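Side-chain contacts in glycoside Hydrolase (Bacteroides uniformis, PDB 5TA0), which binds the agarose fragment neoagarooctaose and, as a glycoside hydrolase of family 86, probably cleaves agarose chains: residues 27-32 against 511-516; 93-98 against 103-108; 156-161 against 169-174; 436-441 against 445-450. All blocks are in the same frame, centred on the assembly; numbering follows the deposited sequence. Where two conformers were deposited one is given.

In the fold
Contacts 1 and 4 belong to the beta-sandwich part of the chain. Contacts 2 and 3 lie on the other side of the chain's centre, in connections between the parallel strands of the alpha/beta barrel. Contacts 1 and 4 share one sheet and a buried interior: contact 4 is a hairpin joined by backbone bonds, while contact 1, about 8 Å from it between centres, meets purely through apolar side chains. Contacts 2 and 3, whose centres are about 10 Å apart, are joined through G103 and S159. Here loops do the work: contact 2, partly buried, uses backbone bonds and carboxylates, whereas contact 3 is buried and bridges polar backbone atoms through waters.

Contact 1. Residues 27-32 against 511-516; sequences VQLNLN and ICYNFD
L29 and L31 reach Y513 and F515 through contrasting torsions. L29 carries CG anti to its backbone N (chi1 168°), whereas L31 holds CG wedged between N and the carbonyl carbon (chi1 47°). Both aromatic residues keep CG beside their own backbone N, and their rings extend to meet the leucines. CD2 of L29 lies 4.0 Å from CE2 of Y513, the two side chains sliding past one another in opposite directions. Two residues on, L31 and F515 come from opposite directions, with CD2 of L31 3.8 Å from CZ of F515; the methyl arrives obliquely to the ring. Strands 25-30 and 508-514 belong to the same mixed sheet with three strands between them, yet the CA atoms of L31 and Y513 are 10.7 Å apart. That is consistent with a sheet that curls round until these four buried residues face each other across the hydrophobic interior of the beta-sandwich. Y513 also touches F447, while L31 touches V463 and V519. On the reverse face of strand 25-30 the chemistry turns polar: ND2 of N30 gives a hydrogen bond of 3.1 Å to OE1 of Q28, and the same ND2 also bonds E426.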
loop_
_atom_site.group_PDB
_atom_site.type_symbol
_atom_site.label_atom_id
_atom_site.label_comp_id
_atom_site.label_asym_id
_atom_site.label_seq_id
_atom_site.Cartn_x
_atom_site.Cartn_y
_atom_site.Cartn_z
ATOM N N VAL A 27 13.714 14.397 17.162
ATOM C CA VAL A 27 13.672 13.919 15.799
ATOM C C VAL A 27 15.023 14.283 15.167
ATOM O O VAL A 27 15.368 15.462 15.093
ATOM C CB VAL A 27 12.485 14.591 15.078
ATOM C CG1 VAL A 27 12.473 14.294 13.612
ATOM C CG2 VAL A 27 11.168 14.154 15.691
ATOM N N GLN A 28 15.780 13.270 14.747
ATOM C CA GLN A 28 17.164 13.429 14.273
ATOM C C GLN A 28 17.279 13.043 12.800
ATOM O O GLN A 28 16.754 11.997 12.385
ATOM C CB GLN A 28 18.053 12.512 15.118
ATOM C CG GLN A 28 19.548 12.581 14.873
ATOM C CD GLN A 28 20.338 11.757 15.889
ATOM O OE1 GLN A 28 20.705 10.610 15.623
ATOM N NE2 GLN A 28 20.560 12.324 17.076
ATOM N N LEU A 29 17.968 13.877 12.023
ATOM C CA LEU A 29 18.261 13.647 10.615
ATOM C C LEU A 29 19.776 13.529 10.493
ATOM O O LEU A 29 20.490 14.514 10.741
ATOM C CB LEU A 29 17.771 14.834 9.791
ATOM C CG LEU A 29 18.185 15.003 8.325
ATOM C CD1 LEU A 29 17.879 13.771 7.517
ATOM C CD2 LEU A 29 17.497 16.196 7.697
ATOM N N ASN A 30 20.275 12.350 10.143
ATOM C CA ASN A 30 21.704 12.152 9.911
ATOM C C ASN A 30 21.944 12.129 8.406
ATOM O O ASN A 30 21.999 11.057 7.782
ATOM C CB ASN A 30 22.196 10.883 10.613
ATOM C CG ASN A 30 22.080 10.974 12.125
ATOM O OD1 ASN A 30 22.466 11.974 12.715
ATOM N ND2 ASN A 30 21.500 9.967 12.746
ATOM N N LEU A 31 22.075 13.319 7.807
ATOM C CA LEU A 31 21.985 13.449 6.345
ATOM C C LEU A 31 23.236 12.987 5.581
ATOM O O LEU A 31 23.211 12.961 4.366
ATOM C CB LEU A 31 21.497 14.844 5.901
ATOM C CG LEU A 31 22.142 16.077 6.554
ATOM C CD1 LEU A 31 23.662 16.083 6.380
ATOM C CD2 LEU A 31 21.580 17.388 6.032
ATOM N N ASN A 32 24.288 12.592 6.294
ATOM C CA ASN A 32 25.470 11.968 5.678
ATOM C C ASN A 32 25.466 10.440 5.715
ATOM O O ASN A 32 26.398 9.824 5.212
ATOM C CB ASN A 32 26.740 12.476 6.367
ATOM C CG ASN A 32 26.845 12.001 7.798
ATOM O OD1 ASN A 32 25.901 12.157 8.590
ATOM N ND2 ASN A 32 27.986 11.431 8.159
ATOM N N ILE A 511 9.832 18.941 5.313
ATOM C CA ILE A 511 10.764 20.063 5.532
ATOM C C ILE A 511 11.831 19.955 4.466
ATOM O O ILE A 511 12.478 18.916 4.320
ATOM C CB ILE A 511 11.365 19.994 6.937
ATOM C CG1 ILE A 511 10.264 19.998 8.011
ATOM C CG2 ILE A 511 12.336 21.163 7.163
ATOM C CD1 ILE A 511 10.664 19.420 9.331
ATOM N N CYS A 512 11.975 21.012 3.676
ATOM C CA CYS A 512 12.882 21.033 2.543
ATOM C C CYS A 512 14.078 21.927 2.887
ATOM O O CYS A 512 13.924 23.140 3.000
ATOM C CB CYS A 512 12.164 21.527 1.282
ATOM S SG CYS A 512 10.558 20.739 0.969
ATOM N N TYR A 513 15.240 21.317 3.073
ATOM C CA TYR A 513 16.485 22.074 3.330
ATOM C C TYR A 513 17.186 22.265 2.009
ATOM O O TYR A 513 17.355 21.304 1.262
ATOM C CB TYR A 513 17.398 21.334 4.281
ATOM C CG TYR A 513 16.813 21.038 5.647
ATOM C CD1 TYR A 513 17.024 21.878 6.734
ATOM C CD2 TYR A 513 16.032 19.915 5.861
ATOM C CE1 TYR A 513 16.501 21.608 7.986
ATOM C CE2 TYR A 513 15.494 19.638 7.105
ATOM C CZ TYR A 513 15.725 20.478 8.170
ATOM O OH TYR A 513 15.177 20.179 9.386
ATOM N N ASN A 514 17.597 23.499 1.693
ATOM C CA ASN A 514 18.397 23.766 0.521
ATOM C C ASN A 514 19.785 24.239 0.962
ATOM O O ASN A 514 19.901 25.157 1.772
ATOM C CB ASN A 514 17.732 24.809 -0.360
ATOM C CG ASN A 514 18.527 25.101 -1.614
ATOM O OD1 ASN A 514 19.091 26.182 -1.750
ATOM N ND2 ASN A 514 18.603 24.143 -2.517
ATOM N N PHE A 515 20.820 23.581 0.444
ATOM C CA PHE A 515 22.208 23.904 0.792
ATOM C C PHE A 515 22.933 24.576 -0.371
ATOM O O PHE A 515 22.558 24.441 -1.523
ATOM C CB PHE A 515 22.937 22.622 1.212
ATOM C CG PHE A 515 22.487 22.093 2.533
ATOM C CD1 PHE A 515 23.109 22.469 3.711
ATOM C CD2 PHE A 515 21.403 21.209 2.618
ATOM C CE1 PHE A 515 22.689 21.970 4.934
ATOM C CE2 PHE A 515 20.981 20.717 3.838
ATOM C CZ PHE A 515 21.607 21.090 5.008
ATOM N N ASP A 516 23.995 25.324 -0.023
ATOM C CA ASP A 516 24.853 25.995 -0.999
ATOM C C ASP A 516 25.425 25.002 -2.042
ATOM O O ASP A 516 25.495 25.284 -3.228
ATOM C CB ASP A 516 26.087 26.635 -0.303
ATOM C CG ASP A 516 25.763 27.745 0.705
ATOM O OD1 ASP A 516 25.047 28.679 0.345
ATOM O OD2 ASP A 516 26.309 27.727 1.853
#

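Contact 2. Residues 93-98 against 103-108; sequences RNVKED and GFADPD
E97 and A105 form a single backbone bridge, with their CA atoms 4.7 Å apart, where the touching parts run at about 100° to each other. A hydrogen bond lies on each side of it: D106 N gives one of 2.8 Å to K96 O, and D98 N gives another of 2.8 Å to F104 O, the latter almost straight at 178°. The E97 side chain adds a third. With CG anti to the backbone N (chi1 -166°), its extended chain runs to G103, whose N lies 2.8 Å from OE2 and uses that oxygen's anti lone pair. Beyond the bridge, D98 and D106 cross at about a right angle with their OD1 atoms 4.0 Å apart. OD2 of D98 is in a salt bridge with R101, its OD1 takes E100 N, and OD2 of D106 takes D109 N, which probably eases the repulsion. OD2 of D98 also rests 3.5 Å from CD of P107, and V95 CG1 packs 3.8 Å from A105 CB. Together they close the turn between helices 86-94 and 107-123, linking barrel strands 80-84 and 134-140, with D106 as side-chain N-cap of the second helix.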
loop_
_atom_site.group_PDB
_atom_site.type_symbol
_atom_site.label_atom_id
_atom_site.label_comp_id
_atom_site.label_asym_id
_atom_site.label_seq_id
_atom_site.Cartn_x
_atom_site.Cartn_y
_atom_site.Cartn_z
ATOM N N ARG A 93 -17.879 -7.967 -21.164
ATOM C CA ARG A 93 -19.335 -7.948 -21.087
ATOM C C ARG A 93 -20.018 -7.897 -22.449
ATOM O O ARG A 93 -21.208 -8.192 -22.538
ATOM C CB ARG A 93 -19.816 -6.788 -20.235
ATOM C CG ARG A 93 -19.493 -6.970 -18.763
ATOM C CD ARG A 93 -20.338 -6.038 -17.927
ATOM N NE ARG A 93 -21.646 -6.603 -17.674
ATOM C CZ ARG A 93 -22.748 -5.895 -17.460
ATOM N NH1 ARG A 93 -23.878 -6.523 -17.223
ATOM N NH2 ARG A 93 -22.730 -4.572 -17.499
ATOM N N ASN A 94 -19.267 -7.537 -23.492
ATOM C CA ASN A 94 -19.819 -7.410 -24.844
ATOM C C ASN A 94 -19.297 -8.379 -25.866
ATOM O O ASN A 94 -19.872 -8.437 -26.946
ATOM C CB ASN A 94 -19.604 -5.976 -25.346
ATOM C CG ASN A 94 -20.426 -4.976 -24.563
ATOM O OD1 ASN A 94 -19.959 -4.379 -23.562
ATOM N ND2 ASN A 94 -21.656 -4.841 -24.933
ATOM N N VAL A 95 -18.242 -9.131 -25.581
ATOM C CA VAL A 95 -17.676 -10.046 -26.578
ATOM C C VAL A 95 -18.608 -11.229 -26.845
ATOM O O VAL A 95 -19.246 -11.780 -25.947
ATOM C CB VAL A 95 -16.250 -10.459 -26.163
ATOM C CG1 VAL A 95 -16.237 -11.380 -24.937
ATOM C CG2 VAL A 95 -15.495 -11.080 -27.327
ATOM N N LYS A 96 -18.656 -11.647 -28.107
ATOM C CA LYS A 96 -19.472 -12.777 -28.476
ATOM C C LYS A 96 -18.824 -14.075 -27.989
ATOM O O LYS A 96 -17.607 -14.127 -27.727
ATOM C CB LYS A 96 -19.700 -12.799 -29.980
ATOM C CG LYS A 96 -20.656 -11.685 -30.403
ATOM C CD LYS A 96 -20.650 -11.407 -31.900
ATOM C CE LYS A 96 -21.289 -12.534 -32.701
ATOM N NZ LYS A 96 -22.741 -12.775 -32.518
ATOM N N GLU A 97 -19.658 -15.101 -27.873
ATOM C CA GLU A 97 -19.239 -16.435 -27.458
ATOM C C GLU A 97 -18.672 -17.226 -28.615
ATOM O O GLU A 97 -19.161 -17.136 -29.749
ATOM C CB GLU A 97 -20.455 -17.173 -26.889
ATOM C CG GLU A 97 -20.140 -18.441 -26.113
ATOM C CD GLU A 97 -21.358 -19.133 -25.566
ATOM O OE1 GLU A 97 -22.460 -18.935 -26.101
ATOM O OE2 GLU A 97 -21.223 -19.871 -24.573
ATOM N N ASP A 98 -17.670 -18.042 -28.342
ATOM C CA ASP A 98 -17.085 -18.920 -29.343
ATOM C C ASP A 98 -18.147 -19.958 -29.763
ATOM O O ASP A 98 -18.557 -20.766 -28.947
ATOM C CB ASP A 98 -15.857 -19.637 -28.729
ATOM C CG ASP A 98 -15.022 -20.411 -29.748
ATOM O OD1 ASP A 98 -15.565 -20.780 -30.813
ATOM O OD2 ASP A 98 -13.815 -20.647 -29.459
ATOM N N GLY A 103 -19.100 -21.193 -23.414
ATOM C CA GLY A 103 -18.434 -20.631 -22.256
ATOM C C GLY A 103 -17.077 -20.010 -22.461
ATOM O O GLY A 103 -16.440 -19.597 -21.485
ATOM N N PHE A 104 -16.626 -19.910 -23.713
ATOM C CA PHE A 104 -15.390 -19.200 -24.039
ATOM C C PHE A 104 -15.738 -17.981 -24.874
ATOM O O PHE A 104 -16.633 -18.026 -25.734
ATOM C CB PHE A 104 -14.443 -20.081 -24.843
ATOM C CG PHE A 104 -13.760 -21.152 -24.027
ATOM C CD1 PHE A 104 -12.411 -21.046 -23.728
ATOM C CD2 PHE A 104 -14.448 -22.256 -23.548
ATOM C CE1 PHE A 104 -11.753 -22.016 -22.971
ATOM C CE2 PHE A 104 -13.795 -23.215 -22.777
ATOM C CZ PHE A 104 -12.445 -23.089 -22.503
ATOM N N ALA A 105 -14.998 -16.910 -24.657
ATOM C CA ALA A 105 -15.046 -15.730 -25.556
ATOM C C ALA A 105 -14.580 -16.129 -26.956
ATOM O O ALA A 105 -13.588 -16.855 -27.123
ATOM C CB ALA A 105 -14.170 -14.602 -25.017
ATOM N N ASP A 106 -15.293 -15.645 -27.961
ATOM C CA ASP A 106 -14.900 -15.910 -29.344
ATOM C C ASP A 106 -13.564 -15.241 -29.662
ATOM O O ASP A 106 -13.468 -14.028 -29.550
ATOM C CB ASP A 106 -15.954 -15.391 -30.291
ATOM C CG ASP A 106 -15.644 -15.736 -31.725
ATOM O OD1 ASP A 106 -15.519 -16.959 -32.024
ATOM O OD2 ASP A 106 -15.453 -14.782 -32.512
ATOM N N PRO A 107 -12.540 -16.020 -30.072
ATOM C CA PRO A 107 -11.257 -15.343 -30.332
ATOM C C PRO A 107 -11.316 -14.272 -31.387
ATOM O O PRO A 107 -10.647 -13.245 -31.250
ATOM C CB PRO A 107 -10.334 -16.500 -30.722
ATOM C CG PRO A 107 -10.894 -17.692 -30.021
ATOM C CD PRO A 107 -12.385 -17.482 -30.044
ATOM N N ASP A 108 -12.111 -14.460 -32.436
ATOM C CA ASP A 108 -12.201 -13.445 -33.499
ATOM C C ASP A 108 -12.880 -12.174 -33.020
ATOM O O ASP A 108 -12.405 -11.073 -33.278
ATOM C CB ASP A 108 -12.973 -13.993 -34.702
ATOM C CG ASP A 108 -12.243 -15.084 -35.429
ATOM O OD1 ASP A 108 -11.007 -15.034 -35.578
ATOM O OD2 ASP A 108 -12.930 -16.013 -35.902
#

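Contact 3. Residues 156-161 against 169-174; sequences WALSQK and GTASGE. With EDO (1,2-ethanediol), chain N.
L158 and S159 meet A171 and S172 with no ring between them. The W156 indole comes no nearer to the helix segment than 6.4 Å, from CZ3 to CB of A171; that CZ3 lies 3.8 Å from CD2 of L158, while NE1 bonds V95 O. CG anti to its carbonyl carbon (chi1 -78°) aims the branch of L158 at the helix, where the methyls part. CD1 comes 3.5 Å from OG of S172, a hydroxyl bonded to F145 O, and CD2 lies 4.2 Å from CB of A171. CB of S159 packs 3.8 Å from CB of A171. Cutting L158 back to an alanine here would probably open a gap beside the W156 indole and leave the S172 hydroxyl without apolar cover. Two waters join backbone atoms: one donates a hydrogen bond to S159 O and accepts one from S172 N (3.0 Å), the other ties S159 O and K161 O to the backbone N of G169, at the N-cap position. A 1,2-ethanediol, probably from the crystallisation liquor, donates to A157 O. The loop after strand 134-140 thus lies on the first turn of helix 170-183, whose T170 and S172 reach helix 219-236.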
loop_
_atom_site.group_PDB
_atom_site.type_symbol
_atom_site.label_atom_id
_atom_site.label_comp_id
_atom_site.label_asym_id
_atom_site.label_seq_id
_atom_site.Cartn_x
_atom_site.Cartn_y
_atom_site.Cartn_z
ATOM N N TRP A 156 -24.354 -15.122 -22.256
ATOM C CA TRP A 156 -23.601 -16.352 -21.995
ATOM C C TRP A 156 -22.704 -16.128 -20.783
ATOM O O TRP A 156 -22.324 -15.010 -20.470
ATOM C CB TRP A 156 -22.803 -16.809 -23.246
ATOM C CG TRP A 156 -21.759 -15.862 -23.692
ATOM C CD1 TRP A 156 -21.917 -14.789 -24.531
ATOM C CD2 TRP A 156 -20.389 -15.886 -23.330
ATOM N NE1 TRP A 156 -20.718 -14.136 -24.695
ATOM C CE2 TRP A 156 -19.754 -14.794 -23.969
ATOM C CE3 TRP A 156 -19.612 -16.753 -22.534
ATOM C CZ2 TRP A 156 -18.390 -14.540 -23.819
ATOM C CZ3 TRP A 156 -18.265 -16.492 -22.395
ATOM C CH2 TRP A 156 -17.671 -15.390 -23.008
ATOM N N ALA A 157 -22.337 -17.226 -20.154
ATOM C CA ALA A 157 -21.502 -17.219 -18.943
ATOM C C ALA A 157 -20.167 -17.911 -19.203
ATOM O O ALA A 157 -20.125 -18.929 -19.903
ATOM C CB ALA A 157 -22.215 -17.935 -17.815
ATOM N N LEU A 158 -19.080 -17.379 -18.632
ATOM C CA LEU A 158 -17.794 -18.031 -18.757
ATOM C C LEU A 158 -17.864 -19.466 -18.211
ATOM O O LEU A 158 -18.533 -19.742 -17.214
ATOM C CB LEU A 158 -16.699 -17.225 -18.062
ATOM C CG LEU A 158 -16.200 -16.004 -18.846
ATOM C CD1 LEU A 158 -15.513 -14.996 -17.964
ATOM C CD2 LEU A 158 -15.291 -16.406 -20.004
ATOM N N SER A 159 -17.154 -20.380 -18.859
ATOM C CA SER A 159 -17.179 -21.780 -18.512
ATOM C C SER A 159 -16.921 -22.037 -17.042
ATOM O O SER A 159 -15.966 -21.491 -16.493
ATOM C CB SER A 159 -16.137 -22.540 -19.323
ATOM O OG SER A 159 -16.270 -23.918 -19.031
ATOM N N GLN A 160 -17.754 -22.870 -16.420
ATOM C CA GLN A 160 -17.601 -23.236 -14.999
ATOM C C GLN A 160 -16.946 -24.600 -14.803
ATOM O O GLN A 160 -16.807 -25.060 -13.674
ATOM C CB GLN A 160 -18.950 -23.228 -14.301
ATOM C CG GLN A 160 -19.651 -21.892 -14.389
ATOM C CD GLN A 160 -20.996 -21.914 -13.717
ATOM O OE1 GLN A 160 -22.025 -21.935 -14.391
ATOM N NE2 GLN A 160 -20.996 -21.925 -12.394
ATOM N N LYS A 161 -16.501 -25.219 -15.883
ATOM C CA LYS A 161 -15.921 -26.562 -15.836
ATOM C C LYS A 161 -14.744 -26.607 -14.899
ATOM O O LYS A 161 -14.023 -25.636 -14.717
ATOM C CB LYS A 161 -15.388 -26.957 -17.230
ATOM C CG LYS A 161 -16.426 -27.108 -18.331
ATOM C CD LYS A 161 -17.191 -28.416 -18.235
ATOM C CE LYS A 161 -18.284 -28.523 -19.299
ATOM N NZ LYS A 161 -19.375 -27.521 -19.073
ATOM N N GLY A 169 -11.554 -21.972 -14.338
ATOM C CA GLY A 169 -11.005 -20.711 -14.790
ATOM C C GLY A 169 -10.287 -20.719 -16.128
ATOM O O GLY A 169 -9.772 -19.685 -16.555
ATOM N N THR A 170 -10.220 -21.862 -16.817
ATOM C CA THR A 170 -9.530 -21.932 -18.108
ATOM C C THR A 170 -10.069 -20.875 -19.077
ATOM O O THR A 170 -9.278 -20.136 -19.676
ATOM C CB THR A 170 -9.604 -23.345 -18.690
ATOM O OG1 THR A 170 -8.825 -24.232 -17.851
ATOM C CG2 THR A 170 -9.094 -23.403 -20.093
ATOM N N ALA A 171 -11.386 -20.784 -19.217
ATOM C CA ALA A 171 -11.962 -19.835 -20.175
ATOM C C ALA A 171 -11.737 -18.389 -19.748
ATOM O O ALA A 171 -11.401 -17.537 -20.566
ATOM C CB ALA A 171 -13.431 -20.101 -20.398
ATOM N N SER A 172 -11.900 -18.105 -18.467
ATOM C CA SER A 172 -11.624 -16.787 -17.930
ATOM C C SER A 172 -10.162 -16.428 -18.209
ATOM O O SER A 172 -9.863 -15.311 -18.664
ATOM C CB SER A 172 -11.862 -16.763 -16.417
ATOM O OG SER A 172 -13.240 -16.998 -16.120
ATOM N N GLY A 173 -9.265 -17.385 -17.966
ATOM C CA GLY A 173 -7.851 -17.151 -18.211
ATOM C C GLY A 173 -7.485 -16.914 -19.675
ATOM O O GLY A 173 -6.648 -16.081 -19.982
ATOM N N GLU A 174 -8.095 -17.693 -20.547
ATOM C CA GLU A 174 -7.875 -17.509 -21.973
ATOM C C GLU A 174 -8.361 -16.133 -22.398
ATOM O O GLU A 174 -7.686 -15.448 -23.160
ATOM C CB GLU A 174 -8.546 -18.598 -22.797
ATOM C CG GLU A 174 -8.324 -18.396 -24.277
ATOM C CD GLU A 174 -8.953 -19.443 -25.166
ATOM O OE1 GLU A 174 -9.456 -19.034 -26.231
ATOM O OE2 GLU A 174 -8.879 -20.646 -24.857
HETATM C C1 EDO N . -20.992 -22.847 -20.677
HETATM O O1 EDO N . -21.967 -23.277 -21.590
HETATM C C2 EDO N . -21.702 -22.037 -19.621
HETATM O O2 EDO N . -20.728 -21.552 -18.716
HETATM O O HOH W 1 -13.595 -19.760 -16.708
HETATM O O HOH W 2 -13.889 -23.055 -15.614
#

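Contact 4. Residues 436-441 against 445-450; sequences CDAYVD and VYFIIN
A beta hairpin of strands 434-441 and 444-451 sets D437 opposite I448 and Y439 opposite Y446 as antiparallel hydrogen-bonded pairs. Each pair exchanges two backbone bonds, such as those of 2.8 Å from I448 N to D437 O and from Y446 N to Y439 O. Between them A438 faces F447, and past the second pair V440 faces V445, both as non-hydrogen-bonded pairs; CG2 of V440 and CG2 of V445 lie side by side, 4.1 Å apart. CG anti to the backbone N (chi1 -172°) brings the edge of the F447 ring to D437 O, 3.6 Å from CD1, while CD1 of I449 lies over one face, toward its rim. The face bearing A438, V445, F447 and I449 looks into the beta-sandwich, where V27 and L29 of strand 25-30 meet it. The opposite face, with D437, Y439 and I448, packs on helix 340-358 of the barrel, so the hairpin lies between the sandwich interior and the barrel. On that side the Y439 ring takes CD1 of I448 at its edge, 4.0 Å from CD2, and its OH bonds D437 OD2 at 2.6 Å from above the carboxylate plane. The other carboxylate oxygen, OD1, accepts from A438 N and pairs with R424, which probably keeps D437 ionised. A phenylalanine in place of Y439 would probably leave D437 OD2 without this partner and the carboxylate less firmly fixed. Toward the turn, a water links OH of Y446 (2.6 Å) to OD2 of D441; at the far end a disulfide ties C436 to C429.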
loop_
_atom_site.group_PDB
_atom_site.type_symbol
_atom_site.label_atom_id
_atom_site.label_comp_id
_atom_site.label_asym_id
_atom_site.label_seq_id
_atom_site.Cartn_x
_atom_site.Cartn_y
_atom_site.Cartn_z
ATOM N N CYS A 436 9.371 8.978 10.717
ATOM C CA CYS A 436 10.209 9.911 10.008
ATOM C C CYS A 436 11.009 9.219 8.935
ATOM O O CYS A 436 11.267 8.037 9.003
ATOM C CB CYS A 436 11.138 10.664 10.968
ATOM S SG CYS A 436 12.094 9.629 12.105
ATOM N N ASP A 437 11.360 9.998 7.922
ATOM C CA ASP A 437 12.178 9.506 6.796
ATOM C C ASP A 437 12.815 10.721 6.128
ATOM O O ASP A 437 12.407 11.874 6.367
ATOM C CB ASP A 437 11.291 8.682 5.822
ATOM C CG ASP A 437 12.055 7.627 5.037
ATOM O OD1 ASP A 437 13.300 7.535 5.098
ATOM O OD2 ASP A 437 11.352 6.885 4.309
ATOM N N ALA A 438 13.832 10.494 5.300
ATOM C CA ALA A 438 14.509 11.603 4.634
ATOM C C ALA A 438 15.242 11.157 3.399
ATOM O O ALA A 438 15.730 10.020 3.339
ATOM C CB ALA A 438 15.478 12.284 5.580
ATOM N N TYR A 439 15.324 12.067 2.427
ATOM C CA TYR A 439 15.923 11.807 1.108
ATOM C C TYR A 439 16.733 13.018 0.672
ATOM O O TYR A 439 16.282 14.166 0.813
ATOM C CB TYR A 439 14.837 11.426 0.054
ATOM C CG TYR A 439 14.078 10.183 0.480
ATOM C CD1 TYR A 439 14.536 8.929 0.095
ATOM C CD2 TYR A 439 13.007 10.248 1.350
ATOM C CE1 TYR A 439 13.924 7.762 0.535
ATOM C CE2 TYR A 439 12.393 9.092 1.807
ATOM C CZ TYR A 439 12.855 7.853 1.402
ATOM O OH TYR A 439 12.294 6.681 1.855
ATOM N N VAL A 440 17.918 12.750 0.135
ATOM C CA VAL A 440 18.877 13.790 -0.277
ATOM C C VAL A 440 19.015 13.792 -1.794
ATOM O O VAL A 440 19.427 12.795 -2.395
ATOM C CB VAL A 440 20.261 13.498 0.321
ATOM C CG1 VAL A 440 21.301 14.489 -0.225
ATOM C CG2 VAL A 440 20.233 13.544 1.848
ATOM N N ASP A 441 18.629 14.893 -2.413
ATOM C CA ASP A 441 18.732 15.088 -3.840
ATOM C C ASP A 441 19.671 16.246 -4.118
ATOM O O ASP A 441 19.236 17.389 -4.240
ATOM C CB ASP A 441 17.371 15.399 -4.458
ATOM C CG ASP A 441 17.434 15.570 -5.976
ATOM O OD1 ASP A 441 18.260 14.908 -6.619
ATOM O OD2 ASP A 441 16.620 16.320 -6.516
ATOM N N VAL A 445 17.415 18.492 0.642
ATOM C CA VAL A 445 17.119 17.402 1.576
ATOM C C VAL A 445 15.667 17.517 2.002
ATOM O O VAL A 445 15.239 18.589 2.415
ATOM C CB VAL A 445 18.018 17.434 2.821
ATOM C CG1 VAL A 445 17.772 16.215 3.710
ATOM C CG2 VAL A 445 19.473 17.497 2.400
ATOM N N TYR A 446 14.932 16.412 1.927
ATOM C CA TYR A 446 13.505 16.341 2.263
ATOM C C TYR A 446 13.388 15.500 3.506
ATOM O O TYR A 446 13.775 14.329 3.509
ATOM C CB TYR A 446 12.691 15.733 1.101
ATOM C CG TYR A 446 12.896 16.505 -0.155
ATOM C CD1 TYR A 446 12.202 17.692 -0.367
ATOM C CD2 TYR A 446 13.835 16.102 -1.099
ATOM C CE1 TYR A 446 12.417 18.440 -1.498
ATOM C CE2 TYR A 446 14.059 16.849 -2.252
ATOM C CZ TYR A 446 13.337 18.016 -2.433
ATOM O OH TYR A 446 13.553 18.805 -3.539
ATOM N N PHE A 447 12.889 16.110 4.583
ATOM C CA PHE A 447 12.735 15.487 5.886
ATOM C C PHE A 447 11.233 15.373 6.152
ATOM O O PHE A 447 10.536 16.399 6.263
ATOM C CB PHE A 447 13.435 16.373 6.918
ATOM C CG PHE A 447 13.547 15.808 8.311
ATOM C CD1 PHE A 447 13.410 14.462 8.625
ATOM C CD2 PHE A 447 13.884 16.695 9.346
ATOM C CE1 PHE A 447 13.567 14.016 9.930
ATOM C CE2 PHE A 447 14.075 16.240 10.628
ATOM C CZ PHE A 447 13.924 14.918 10.915
ATOM N N ILE A 448 10.726 14.138 6.164
ATOM C CA ILE A 448 9.271 13.909 6.265
ATOM C C ILE A 448 8.954 13.345 7.621
ATOM O O ILE A 448 9.591 12.400 8.071
ATOM C CB ILE A 448 8.754 12.938 5.175
ATOM C CG1 ILE A 448 9.222 13.344 3.775
ATOM C CG2 ILE A 448 7.244 12.837 5.219
ATOM C CD1 ILE A 448 10.345 12.507 3.215
ATOM N N ILE A 449 7.956 13.933 8.295
ATOM C CA ILE A 449 7.575 13.513 9.636
ATOM C C ILE A 449 6.060 13.390 9.679
ATOM O O ILE A 449 5.370 14.287 9.215
ATOM C CB ILE A 449 8.084 14.484 10.738
ATOM C CG1 ILE A 449 9.559 14.861 10.482
ATOM C CG2 ILE A 449 7.861 13.897 12.119
ATOM C CD1 ILE A 449 10.113 15.915 11.429
ATOM N N ASN A 450 5.589 12.277 10.232
ATOM C CA ASN A 450 4.153 11.967 10.285
ATOM C C ASN A 450 3.747 11.582 11.700
ATOM O O ASN A 450 4.432 10.857 12.388
ATOM C CB ASN A 450 3.864 10.824 9.306
ATOM C CG ASN A 450 2.416 10.353 9.350
ATOM O OD1 ASN A 450 2.090 9.354 9.975
ATOM N ND2 ASN A 450 1.551 11.102 8.707
HETATM O O HOH W 3 14.460 17.673 -5.712
#